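Local coordinates for LBCATS-a (Synthetic construct, PDB 5EY5), which binds sn-glycerol-3-phosphate and, as a tryptophan synthase alpha chain, probably cleaves indole-3-glycerol phosphate into indole and glyceraldehyde 3-phosphate, at residues E31-L36 and F82-E87; P132-A137 and I163-K168; A137-A142 and V148-L153; E218-V223 and E262-E267. All coordinates share one frame; numbering follows the deposited sequence.

Contact 1 (E31-L36 and F82-E87); sequences ETTLEL and FEMVRE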
loop_
_atom_site.group_PDB
_atom_site.type_symbol
_atom_site.label_atom_id
_atom_site.label_comp_id
_atom_site.label_asym_id
_atom_site.label_seq_id
_atom_site.Cartn_x
_atom_site.Cartn_y
_atom_site.Cartn_z
ATOM N N GLU A 31 -44.407 14.144 -24.194
ATOM C CA GLU A 31 -45.170 14.724 -25.297
ATOM C C GLU A 31 -44.641 14.229 -26.639
ATOM O O GLU A 31 -45.419 13.916 -27.547
ATOM C CB GLU A 31 -45.124 16.250 -25.223
ATOM C CG GLU A 31 -45.287 16.959 -26.578
ATOM C CD GLU A 31 -46.608 16.644 -27.288
ATOM O OE1 GLU A 31 -46.650 16.728 -28.535
ATOM O OE2 GLU A 31 -47.603 16.316 -26.606
ATOM N N THR A 32 -43.318 14.131 -26.778
ATOM C CA THR A 32 -42.756 13.658 -28.035
ATOM C C THR A 32 -42.996 12.165 -28.218
ATOM O O THR A 32 -43.186 11.705 -29.349
ATOM C CB THR A 32 -41.261 13.989 -28.095
ATOM O OG1 THR A 32 -41.092 15.403 -27.947
ATOM C CG2 THR A 32 -40.663 13.556 -29.435
ATOM N N THR A 33 -42.988 11.401 -27.123
ATOM C CA THR A 33 -43.349 9.991 -27.194
ATOM C C THR A 33 -44.752 9.817 -27.751
ATOM O O THR A 33 -44.983 9.003 -28.657
ATOM C CB THR A 33 -43.264 9.343 -25.805
ATOM O OG1 THR A 33 -41.968 9.564 -25.226
ATOM C CG2 THR A 33 -43.523 7.853 -25.916
ATOM N N LEU A 34 -45.715 10.508 -27.153
ATOM C CA LEU A 34 -47.083 10.512 -27.650
ATOM C C LEU A 34 -47.124 10.784 -29.150
ATOM O O LEU A 34 -47.698 10.008 -29.921
ATOM C CB LEU A 34 -47.893 11.569 -26.892
ATOM C CG LEU A 34 -49.404 11.492 -27.068
ATOM C CD1 LEU A 34 -49.845 10.053 -26.824
ATOM C CD2 LEU A 34 -50.064 12.437 -26.092
ATOM N N GLU A 35 -46.553 11.915 -29.577
ATOM C CA GLU A 35 -46.457 12.203 -31.009
ATOM C C GLU A 35 -45.849 11.027 -31.770
ATOM O O GLU A 35 -46.334 10.665 -32.848
ATOM C CB GLU A 35 -45.629 13.464 -31.241
ATOM C CG GLU A 35 -46.392 14.766 -31.086
ATOM C CD GLU A 35 -45.792 15.892 -31.926
ATOM O OE1 GLU A 35 -44.835 16.551 -31.455
ATOM O OE2 GLU A 35 -46.275 16.107 -33.065
ATOM N N LEU A 36 -44.807 10.402 -31.208
ATOM C CA LEU A 36 -44.133 9.292 -31.884
ATOM C C LEU A 36 -45.040 8.076 -31.996
ATOM O O LEU A 36 -45.135 7.460 -33.066
ATOM C CB LEU A 36 -42.836 8.931 -31.154
ATOM C CG LEU A 36 -41.743 9.982 -31.345
ATOM C CD1 LEU A 36 -40.548 9.721 -30.442
ATOM C CD2 LEU A 36 -41.329 10.056 -32.814
ATOM N N PHE A 82 -48.121 5.765 -17.741
ATOM C CA PHE A 82 -49.528 5.379 -17.617
ATOM C C PHE A 82 -50.462 6.502 -18.057
ATOM O O PHE A 82 -51.434 6.269 -18.785
ATOM C CB PHE A 82 -49.831 4.974 -16.176
ATOM C CG PHE A 82 -49.401 3.573 -15.828
ATOM C CD1 PHE A 82 -49.623 2.525 -16.707
ATOM C CD2 PHE A 82 -48.793 3.305 -14.614
ATOM C CE1 PHE A 82 -49.233 1.237 -16.379
ATOM C CE2 PHE A 82 -48.407 2.013 -14.283
ATOM C CZ PHE A 82 -48.618 0.986 -15.163
ATOM N N GLU A 83 -50.211 7.730 -17.594
ATOM C CA GLU A 83 -51.070 8.839 -17.990
ATOM C C GLU A 83 -50.981 9.087 -19.490
ATOM O O GLU A 83 -51.982 9.416 -20.136
ATOM C CB GLU A 83 -50.710 10.102 -17.210
ATOM N N MET A 84 -49.785 8.945 -20.060
ATOM C CA MET A 84 -49.642 9.075 -21.504
ATOM C C MET A 84 -50.422 7.984 -22.228
ATOM O O MET A 84 -51.096 8.257 -23.228
ATOM C CB MET A 84 -48.162 9.029 -21.893
ATOM C CG MET A 84 -47.886 9.499 -23.312
ATOM S SD MET A 84 -46.658 8.458 -24.111
ATOM C CE MET A 84 -47.678 7.034 -24.462
ATOM N N VAL A 85 -50.357 6.743 -21.732
ATOM C CA VAL A 85 -51.149 5.673 -22.345
ATOM C C VAL A 85 -52.639 5.970 -22.232
ATOM O O VAL A 85 -53.419 5.672 -23.150
ATOM C CB VAL A 85 -50.781 4.306 -21.721
ATOM C CG1 VAL A 85 -51.677 3.192 -22.277
ATOM C CG2 VAL A 85 -49.331 3.993 -21.994
ATOM N N ARG A 86 -53.064 6.605 -21.140
ATOM C CA ARG A 86 -54.481 6.936 -21.033
ATOM C C ARG A 86 -54.860 8.060 -21.989
ATOM O O ARG A 86 -55.933 8.023 -22.597
ATOM C CB ARG A 86 -54.843 7.287 -19.589
ATOM C CG ARG A 86 -54.919 6.055 -18.689
ATOM C CD ARG A 86 -55.604 6.343 -17.359
ATOM N NE ARG A 86 -54.963 7.437 -16.632
ATOM C CZ ARG A 86 -53.943 7.288 -15.788
ATOM N NH1 ARG A 86 -53.437 6.082 -15.551
ATOM N NH2 ARG A 86 -53.429 8.350 -15.177
ATOM N N GLU A 87 -53.990 9.057 -22.159
ATOM C CA GLU A 87 -54.239 10.038 -23.210
ATOM C C GLU A 87 -54.302 9.349 -24.563
ATOM O O GLU A 87 -55.172 9.650 -25.385
ATOM C CB GLU A 87 -53.165 11.129 -23.211
ATOM C CG GLU A 87 -52.899 11.742 -21.853
ATOM C CD GLU A 87 -54.179 12.062 -21.102
ATOM O OE1 GLU A 87 -54.934 12.952 -21.554
ATOM O OE2 GLU A 87 -54.435 11.409 -20.065
#

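Contact 2 (P132-A137 and I163-K168); sequences PPEEAA and IKMIAK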
loop_
_atom_site.group_PDB
_atom_site.type_symbol
_atom_site.label_atom_id
_atom_site.label_comp_id
_atom_site.label_asym_id
_atom_site.label_seq_id
_atom_site.Cartn_x
_atom_site.Cartn_y
_atom_site.Cartn_z
ATOM N N PRO A 132 -36.851 -14.280 -15.338
ATOM C CA PRO A 132 -37.117 -15.601 -15.910
ATOM C C PRO A 132 -38.379 -16.207 -15.320
ATOM O O PRO A 132 -38.828 -15.806 -14.234
ATOM C CB PRO A 132 -35.867 -16.417 -15.532
ATOM C CG PRO A 132 -35.268 -15.709 -14.389
ATOM C CD PRO A 132 -35.597 -14.251 -14.562
ATOM N N PRO A 133 -39.002 -17.153 -16.028
ATOM C CA PRO A 133 -40.139 -17.890 -15.446
ATOM C C PRO A 133 -39.968 -18.312 -13.992
ATOM O O PRO A 133 -40.909 -18.158 -13.208
ATOM C CB PRO A 133 -40.250 -19.100 -16.383
ATOM C CG PRO A 133 -39.939 -18.495 -17.743
ATOM C CD PRO A 133 -38.820 -17.473 -17.459
ATOM N N GLU A 134 -38.803 -18.833 -13.597
ATOM C CA GLU A 134 -38.663 -19.324 -12.230
ATOM C C GLU A 134 -38.863 -18.222 -11.191
ATOM O O GLU A 134 -39.184 -18.525 -10.036
ATOM C CB GLU A 134 -37.302 -20.002 -12.038
ATOM C CG GLU A 134 -36.918 -20.969 -13.155
ATOM C CD GLU A 134 -36.229 -20.271 -14.318
ATOM O OE1 GLU A 134 -34.990 -20.385 -14.434
ATOM O OE2 GLU A 134 -36.921 -19.595 -15.106
ATOM N N GLU A 135 -38.700 -16.960 -11.575
ATOM C CA GLU A 135 -38.910 -15.830 -10.677
ATOM C C GLU A 135 -40.198 -15.070 -10.972
ATOM O O GLU A 135 -40.505 -14.098 -10.271
ATOM C CB GLU A 135 -37.731 -14.853 -10.768
ATOM C CG GLU A 135 -36.357 -15.497 -10.776
ATOM C CD GLU A 135 -35.972 -16.043 -9.416
ATOM O OE1 GLU A 135 -36.820 -15.994 -8.502
ATOM O OE2 GLU A 135 -34.825 -16.513 -9.262
ATOM N N ALA A 136 -40.952 -15.475 -11.995
ATOM C CA ALA A 136 -42.086 -14.700 -12.481
ATOM C C ALA A 136 -43.430 -15.173 -11.929
ATOM O O ALA A 136 -44.472 -14.707 -12.393
ATOM C CB ALA A 136 -42.118 -14.726 -14.009
ATOM N N ALA A 137 -43.437 -16.073 -10.947
ATOM C CA ALA A 137 -44.709 -16.620 -10.475
ATOM C C ALA A 137 -45.677 -15.520 -10.039
ATOM O O ALA A 137 -46.867 -15.559 -10.382
ATOM C CB ALA A 137 -44.465 -17.612 -9.335
ATOM N N ILE A 163 -36.967 -23.845 -23.308
ATOM C CA ILE A 163 -38.035 -23.347 -24.177
ATOM C C ILE A 163 -39.390 -23.893 -23.733
ATOM O O ILE A 163 -40.348 -23.136 -23.547
ATOM C CB ILE A 163 -37.745 -23.691 -25.649
ATOM C CG1 ILE A 163 -36.526 -22.921 -26.153
ATOM C CG2 ILE A 163 -38.972 -23.390 -26.522
ATOM C CD1 ILE A 163 -35.884 -23.580 -27.370
ATOM N N LYS A 164 -39.501 -25.218 -23.581
ATOM C CA LYS A 164 -40.738 -25.803 -23.069
ATOM C C LYS A 164 -41.239 -25.010 -21.882
ATOM O O LYS A 164 -42.397 -24.582 -21.833
ATOM C CB LYS A 164 -40.519 -27.252 -22.639
ATOM C CG LYS A 164 -40.034 -28.154 -23.719
ATOM C CD LYS A 164 -41.045 -28.246 -24.830
ATOM N N MET A 165 -40.347 -24.804 -20.918
ATOM C CA MET A 165 -40.701 -24.121 -19.684
ATOM C C MET A 165 -41.076 -22.662 -19.943
ATOM O O MET A 165 -42.035 -22.146 -19.350
ATOM C CB MET A 165 -39.533 -24.254 -18.708
ATOM C CG MET A 165 -39.837 -23.876 -17.290
ATOM S SD MET A 165 -39.661 -22.106 -17.158
ATOM C CE MET A 165 -38.037 -21.891 -17.883
ATOM N N ILE A 166 -40.346 -21.980 -20.829
ATOM C CA ILE A 166 -40.689 -20.597 -21.159
ATOM C C ILE A 166 -42.058 -20.538 -21.823
ATOM O O ILE A 166 -42.964 -19.834 -21.367
ATOM C CB ILE A 166 -39.614 -19.962 -22.056
ATOM C CG1 ILE A 166 -38.357 -19.602 -21.247
ATOM C CG2 ILE A 166 -40.183 -18.736 -22.736
ATOM C CD1 ILE A 166 -37.077 -19.473 -22.093
ATOM N N ALA A 167 -42.223 -21.277 -22.923
ATOM C CA ALA A 167 -43.486 -21.263 -23.653
ATOM C C ALA A 167 -44.668 -21.701 -22.794
ATOM O O ALA A 167 -45.816 -21.402 -23.138
ATOM C CB ALA A 167 -43.380 -22.154 -24.893
ATOM N N LYS A 168 -44.423 -22.406 -21.690
ATOM C CA LYS A 168 -45.528 -22.809 -20.828
ATOM C C LYS A 168 -46.134 -21.622 -20.095
ATOM O O LYS A 168 -47.328 -21.633 -19.778
ATOM C CB LYS A 168 -45.060 -23.863 -19.824
#

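Contact 3 (A137-A142 and V148-L153); sequences ADLAAA and VDLIFL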
loop_
_atom_site.group_PDB
_atom_site.type_symbol
_atom_site.label_atom_id
_atom_site.label_comp_id
_atom_site.label_asym_id
_atom_site.label_seq_id
_atom_site.Cartn_x
_atom_site.Cartn_y
_atom_site.Cartn_z
ATOM N N ALA A 137 -43.437 -16.073 -10.947
ATOM C CA ALA A 137 -44.709 -16.620 -10.475
ATOM C C ALA A 137 -45.677 -15.520 -10.039
ATOM O O ALA A 137 -46.867 -15.559 -10.382
ATOM C CB ALA A 137 -44.465 -17.612 -9.335
ATOM N N ASP A 138 -45.192 -14.533 -9.274
ATOM C CA ASP A 138 -46.078 -13.487 -8.757
ATOM C C ASP A 138 -46.626 -12.609 -9.883
ATOM O O ASP A 138 -47.837 -12.377 -9.972
ATOM C CB ASP A 138 -45.346 -12.622 -7.725
ATOM C CG ASP A 138 -45.110 -13.339 -6.395
ATOM O OD1 ASP A 138 -44.259 -12.858 -5.612
ATOM O OD2 ASP A 138 -45.764 -14.372 -6.131
ATOM N N LEU A 139 -45.743 -12.078 -10.731
ATOM C CA LEU A 139 -46.195 -11.231 -11.832
ATOM C C LEU A 139 -47.130 -11.995 -12.766
ATOM O O LEU A 139 -48.128 -11.445 -13.249
ATOM C CB LEU A 139 -44.991 -10.674 -12.598
ATOM C CG LEU A 139 -45.311 -9.703 -13.756
ATOM C CD1 LEU A 139 -46.078 -8.495 -13.271
ATOM C CD2 LEU A 139 -44.054 -9.252 -14.504
ATOM N N ALA A 140 -46.830 -13.271 -13.021
ATOM C CA ALA A 140 -47.623 -14.059 -13.960
ATOM C C ALA A 140 -49.044 -14.283 -13.460
ATOM O O ALA A 140 -49.988 -14.288 -14.257
ATOM C CB ALA A 140 -46.938 -15.401 -14.222
ATOM N N ALA A 141 -49.227 -14.476 -12.154
ATOM C CA ALA A 141 -50.579 -14.686 -11.644
ATOM C C ALA A 141 -51.389 -13.392 -11.677
ATOM O O ALA A 141 -52.584 -13.407 -11.987
ATOM C CB ALA A 141 -50.524 -15.266 -10.233
ATOM N N ALA A 142 -50.760 -12.260 -11.361
ATOM C CA ALA A 142 -51.450 -10.983 -11.486
ATOM C C ALA A 142 -51.789 -10.684 -12.940
ATOM O O ALA A 142 -52.894 -10.218 -13.248
ATOM C CB ALA A 142 -50.596 -9.865 -10.888
ATOM N N VAL A 148 -53.477 -9.369 -18.786
ATOM C CA VAL A 148 -52.289 -8.738 -19.334
ATOM C C VAL A 148 -51.315 -9.828 -19.751
ATOM O O VAL A 148 -50.986 -10.713 -18.951
ATOM C CB VAL A 148 -51.645 -7.801 -18.306
ATOM C CG1 VAL A 148 -50.292 -7.292 -18.839
ATOM C CG2 VAL A 148 -52.614 -6.682 -17.962
ATOM N N ASP A 149 -50.854 -9.772 -20.994
ATOM C CA ASP A 149 -49.945 -10.797 -21.485
ATOM C C ASP A 149 -48.539 -10.573 -20.944
ATOM O O ASP A 149 -48.086 -9.439 -20.769
ATOM C CB ASP A 149 -49.914 -10.821 -23.013
ATOM C CG ASP A 149 -51.223 -11.340 -23.621
ATOM O OD1 ASP A 149 -51.481 -11.035 -24.802
ATOM O OD2 ASP A 149 -51.989 -12.045 -22.926
ATOM N N LEU A 150 -47.858 -11.671 -20.673
ATOM C CA LEU A 150 -46.483 -11.662 -20.198
ATOM C C LEU A 150 -45.636 -12.312 -21.286
ATOM O O LEU A 150 -45.706 -13.529 -21.496
ATOM C CB LEU A 150 -46.380 -12.399 -18.864
ATOM C CG LEU A 150 -45.204 -12.080 -17.953
ATOM C CD1 LEU A 150 -45.276 -12.957 -16.713
ATOM C CD2 LEU A 150 -43.899 -12.281 -18.689
ATOM N N ILE A 151 -44.859 -11.504 -21.994
ATOM C CA ILE A 151 -44.047 -11.980 -23.107
ATOM C C ILE A 151 -42.654 -12.335 -22.600
ATOM O O ILE A 151 -41.941 -11.474 -22.070
ATOM C CB ILE A 151 -43.965 -10.918 -24.206
ATOM C CG1 ILE A 151 -45.374 -10.612 -24.737
ATOM C CG2 ILE A 151 -42.997 -11.373 -25.302
ATOM C CD1 ILE A 151 -45.721 -9.147 -24.731
ATOM N N PHE A 152 -42.255 -13.597 -22.773
ATOM C CA PHE A 152 -40.936 -14.053 -22.336
ATOM C C PHE A 152 -39.987 -14.190 -23.524
ATOM O O PHE A 152 -40.405 -14.520 -24.641
ATOM C CB PHE A 152 -41.036 -15.393 -21.594
ATOM C CG PHE A 152 -41.622 -15.287 -20.204
ATOM C CD1 PHE A 152 -42.942 -15.624 -19.964
ATOM C CD2 PHE A 152 -40.843 -14.857 -19.136
ATOM C CE1 PHE A 152 -43.475 -15.537 -18.686
ATOM C CE2 PHE A 152 -41.368 -14.770 -17.851
ATOM C CZ PHE A 152 -42.681 -15.104 -17.622
ATOM N N LEU A 153 -38.698 -13.930 -23.267
ATOM C CA LEU A 153 -37.645 -14.025 -24.278
ATOM C C LEU A 153 -37.049 -15.425 -24.340
ATOM O O LEU A 153 -36.897 -16.105 -23.318
ATOM C CB LEU A 153 -36.512 -13.034 -24.000
ATOM C CG LEU A 153 -36.736 -11.565 -24.337
ATOM C CD1 LEU A 153 -38.098 -11.138 -23.845
ATOM C CD2 LEU A 153 -35.629 -10.692 -23.702
#

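Contact 4 (E218-V223 and E262-E267); sequences EQAAEV and EAVKLE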
loop_
_atom_site.group_PDB
_atom_site.type_symbol
_atom_site.label_atom_id
_atom_site.label_comp_id
_atom_site.label_asym_id
_atom_site.label_seq_id
_atom_site.Cartn_x
_atom_site.Cartn_y
_atom_site.Cartn_z
ATOM N N GLU A 218 -33.658 -4.048 -45.299
ATOM C CA GLU A 218 -33.253 -5.334 -45.866
ATOM C C GLU A 218 -33.217 -6.422 -44.796
ATOM O O GLU A 218 -33.659 -7.552 -45.032
ATOM C CB GLU A 218 -31.894 -5.207 -46.558
ATOM N N GLN A 219 -32.709 -6.098 -43.607
ATOM C CA GLN A 219 -32.705 -7.071 -42.518
ATOM C C GLN A 219 -34.115 -7.365 -42.033
ATOM O O GLN A 219 -34.440 -8.512 -41.719
ATOM C CB GLN A 219 -31.848 -6.561 -41.359
ATOM C CG GLN A 219 -30.376 -6.539 -41.657
ATOM C CD GLN A 219 -29.567 -6.010 -40.485
ATOM O OE1 GLN A 219 -30.120 -5.419 -39.555
ATOM N NE2 GLN A 219 -28.254 -6.220 -40.523
ATOM N N ALA A 220 -34.957 -6.331 -41.925
ATOM C CA ALA A 220 -36.331 -6.559 -41.498
ATOM C C ALA A 220 -37.045 -7.500 -42.455
ATOM O O ALA A 220 -37.824 -8.364 -42.026
ATOM C CB ALA A 220 -37.071 -5.229 -41.389
ATOM N N ALA A 221 -36.761 -7.376 -43.757
ATOM C CA ALA A 221 -37.393 -8.248 -44.740
ATOM C C ALA A 221 -36.930 -9.687 -44.576
ATOM O O ALA A 221 -37.738 -10.620 -44.657
ATOM C CB ALA A 221 -37.100 -7.747 -46.153
ATOM N N GLU A 222 -35.632 -9.886 -44.349
ATOM C CA GLU A 222 -35.119 -11.228 -44.096
ATOM C C GLU A 222 -35.792 -11.858 -42.876
ATOM O O GLU A 222 -36.194 -13.028 -42.914
ATOM C CB GLU A 222 -33.597 -11.170 -43.937
ATOM C CG GLU A 222 -32.903 -10.467 -45.109
ATOM C CD GLU A 222 -31.414 -10.229 -44.886
ATOM O OE1 GLU A 222 -30.765 -11.058 -44.213
ATOM O OE2 GLU A 222 -30.889 -9.208 -45.389
ATOM N N VAL A 223 -35.941 -11.097 -41.789
ATOM C CA VAL A 223 -36.601 -11.628 -40.599
ATOM C C VAL A 223 -38.059 -11.963 -40.892
ATOM O O VAL A 223 -38.581 -12.984 -40.428
ATOM C CB VAL A 223 -36.481 -10.635 -39.423
ATOM C CG1 VAL A 223 -37.279 -11.133 -38.219
ATOM C CG2 VAL A 223 -35.034 -10.423 -39.046
ATOM N N GLU A 262 -42.896 -1.306 -45.448
ATOM C CA GLU A 262 -42.857 -1.888 -46.786
ATOM C C GLU A 262 -41.996 -3.142 -46.810
ATOM O O GLU A 262 -42.230 -4.041 -47.627
ATOM C CB GLU A 262 -42.337 -0.867 -47.802
ATOM N N ALA A 263 -41.014 -3.231 -45.910
ATOM C CA ALA A 263 -40.128 -4.389 -45.866
ATOM C C ALA A 263 -40.716 -5.563 -45.091
ATOM O O ALA A 263 -40.497 -6.717 -45.467
ATOM C CB ALA A 263 -38.778 -3.993 -45.260
ATOM N N VAL A 264 -41.462 -5.308 -44.017
ATOM C CA VAL A 264 -41.962 -6.401 -43.189
ATOM C C VAL A 264 -43.239 -6.971 -43.796
ATOM O O VAL A 264 -44.348 -6.486 -43.541
ATOM C CB VAL A 264 -42.179 -5.952 -41.735
ATOM C CG1 VAL A 264 -42.919 -7.032 -40.951
ATOM C CG2 VAL A 264 -40.837 -5.628 -41.089
ATOM N N LYS A 265 -43.075 -8.006 -44.610
ATOM C CA LYS A 265 -44.148 -8.608 -45.385
ATOM C C LYS A 265 -43.559 -9.823 -46.085
ATOM O O LYS A 265 -42.336 -9.930 -46.242
ATOM C CB LYS A 265 -44.735 -7.616 -46.399
ATOM C CG LYS A 265 -43.814 -7.320 -47.583
ATOM C CD LYS A 265 -44.524 -6.541 -48.697
ATOM C CE LYS A 265 -43.635 -6.422 -49.935
ATOM N NZ LYS A 265 -42.260 -5.949 -49.569
ATOM N N LEU A 266 -44.401 -10.742 -46.522
ATOM C CA LEU A 266 -43.912 -11.900 -47.236
ATOM C C LEU A 266 -43.373 -11.455 -48.563
ATOM O O LEU A 266 -43.955 -10.616 -49.207
ATOM C CB LEU A 266 -45.013 -12.911 -47.454
ATOM C CG LEU A 266 -45.414 -13.650 -46.201
ATOM C CD1 LEU A 266 -46.663 -14.458 -46.449
ATOM C CD2 LEU A 266 -44.287 -14.511 -45.655
ATOM N N GLU A 267 -42.240 -12.009 -48.945
ATOM C CA GLU A 267 -41.565 -11.554 -50.152
ATOM C C GLU A 267 -42.357 -11.942 -51.397
ATOM O O GLU A 267 -43.062 -12.952 -51.426
ATOM C CB GLU A 267 -40.152 -12.134 -50.230
#

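Contact 1 (E31-L36 and F82-E87)
Thr33 OG1 is gripped by two backbone groups, N of Gly26 and O of Asp29. With the hydroxyl fixed beside the threonine's own backbone N, its methyl is left for the neighbouring helix. Thr33 CG2 stands 3.7 Å from Met84 SD, and the two side chains cross at about a right angle. The same sulfur also comes within 3.8 Å of Leu34 N, so the methionine rests on the backbone of the helix as well as on its side chains. Met84 CG lies anti to its backbone N (chi1 -165°), and the bends further out carry SD across the gap. Leu34 runs past it in the opposite direction, with CD1 4.1 Å from Met84 CG. The two segments lie on helices 30-42 and 78-91, two outer helices of the TIM barrel. Their local axes approach to 10.5 Å and cross at -39°. Strand 48-51 lies beneath, where Leu50 touches both Thr33 and Met84. Replacing Met84 with an alanine would probably open a gap between the helices and leave Thr33 CG2 and Leu34 CD1 without their partner. At the outer margin, Leu34 CD2 approaches Glu87 CB at 4.4 Å, while the glutamate's carboxylate leads away.

Contact 2 (P132-A137 and I163-K168)
Pro133 and Glu134 belong to the loop that leads from barrel strand 125-127 to helix 137-146, and they meet Met165 and Ile166 on helix 160-169. The pyrrolidine ring of Pro133 does most of the touching. Its CB is 3.2 Å from Met165 SD, a short distance for carbon and sulfur, so the exact fit there is doubtful. Pro133 CG lies 3.7 Å from the same sulfur and 4.0 Å from Ile166 CG1, so the ring sits against both helix residues. Met165 starts with CG anti to the backbone N (chi1 -167°). Its bends then bring CE to 3.9 Å from both Pro133 CB and Pro133 CG. CE also reaches Glu134 OE2 at 3.8 Å, a plain contact in which the two side chains cross at about a right angle. The charge of Glu134 is met by a salt bridge from OE1 to Arg162. A serine in place of Met165 would probably leave Pro133 CB and CG without the sulfur and methyl they pack on, and the Glu134 carboxylate without that methyl. Phe152 of strand 149-154 packs on both Pro133 and Ile166. Glu135 turns to another protein chain, probably the beta subunit, where a basic side chain pairs with OE1. The arrangement is that of neighbouring beta-alpha units in a TIM barrel, with a loop from one packed on the helix of the next.

Contact 3 (A137-A142 and V148-L153)
Leu150 gives most of its contact through one methyl group. Its CD1 lies 3.8 Å from Ala140 CA and 3.9 Å from Ala140 CB. The methyl therefore rests on the body of helix 137-146 as much as on a side chain. Ala140 is small, and this lets the strand residue come close: the CA atoms of Ala140 and Leu150 are 6.8 Å apart. Leu139, the preceding helix residue, meets the same methyl beside Ala140. Its CG is 4.4 Å from Leu150 CD1, a looser approach than that of Ala140.

The shape of Leu150 explains the reach. CG is anti to the backbone N (chi1 -158°), and the chain stays extended to CD1 (chi2 -178°). The second methyl, CD2, lies over one face of the Phe152 ring, offset toward its rim. Leu150 thus bridges the helix and an aromatic ring two residues further along its own segment.

No hydrogen bond joins the two segments, so the contact is wholly apolar. The backbone of the strand is tied down on both flanks instead. Asp149 and Ile151 bond to Leu126 of strand 125-127, and Leu150 N is held by Ser171 OG. Leu139 also touches Leu126, and Val115 of helix 111-121 covers it further. Leu150 faces the outer helix layer, while Ile151 touches Tyr175 of the ligand pocket. Strand 125-127, helix 137-146 and strand 149-154 make up the beta-alpha-beta crossover, the repeating unit of the TIM barrel.

Contact 4 (E218-V223 and E262-E267)
Ala220 and Ala221 form the tight side of this contact, against Ala263 and Val264. The backbones come very near, with the CA atoms of Ala221 and Ala263 only 4.9 Å apart. Such closeness suits alanines, whose side chains end at CB. Ala221 CA makes a bent CA-H...O contact with Ala263 O, 3.5 Å with 136° at the hydrogen. Ala221 CB also lies 3.6 Å from that oxygen and 4.2 Å from Ala263 CB. Ala220 takes the inner part. Its CB touches Val264 CG2 at 3.8 Å. That methyl lies beside the valine's own backbone N, because CG1 takes the anti position (chi1 170°). Val264 reaches inward as well, onto Val230 of strand 229-232.

The other side is loose. After Ala263 the chain leaves the helix at Val264, and the side chains of Lys265 and Leu266 start away from helix 217-224. Lys265 folds back on its own segment. Its NZ donates a 2.7 Å bond to Glu262 O, almost in line with the carbonyl (169°), and so holds a carbonyl near the helix end. Leu266 is exposed and, like Glu267, touches a crystal neighbour. One side chain still fastens this tail. Gln225 NE2 bonds to both Ala221 O and Lys265 O, and Gln225 OE1 takes Glu267 N. The contact joins two outer helices of the TIM barrel, the one after strand 208-211 and the last one, 249-263, where the chain leaves the fold.

All four contacts belong to one TIM barrel, contact 3 reaching one of its strands. Contacts 2 and 3 are direct neighbours, with centres 9 Å apart. They share Ala137 and meet around Phe152: Ile166 CG2 is 3.6 Å from Phe152 CB, and Ala136 CB is 3.7 Å from Phe152 CZ. Contact 1 lies across the chain's centre from contact 2, about 31 Å between centres. Contact 4 is likewise opposite contact 3, about 30 Å between centres. None of these contacts forms the glycerol phosphate pocket. Contact 4 is nearer to it, the side chain of Ala220 being about 10 Å from the ligand, against about 13 Å for Leu150 in contact 3.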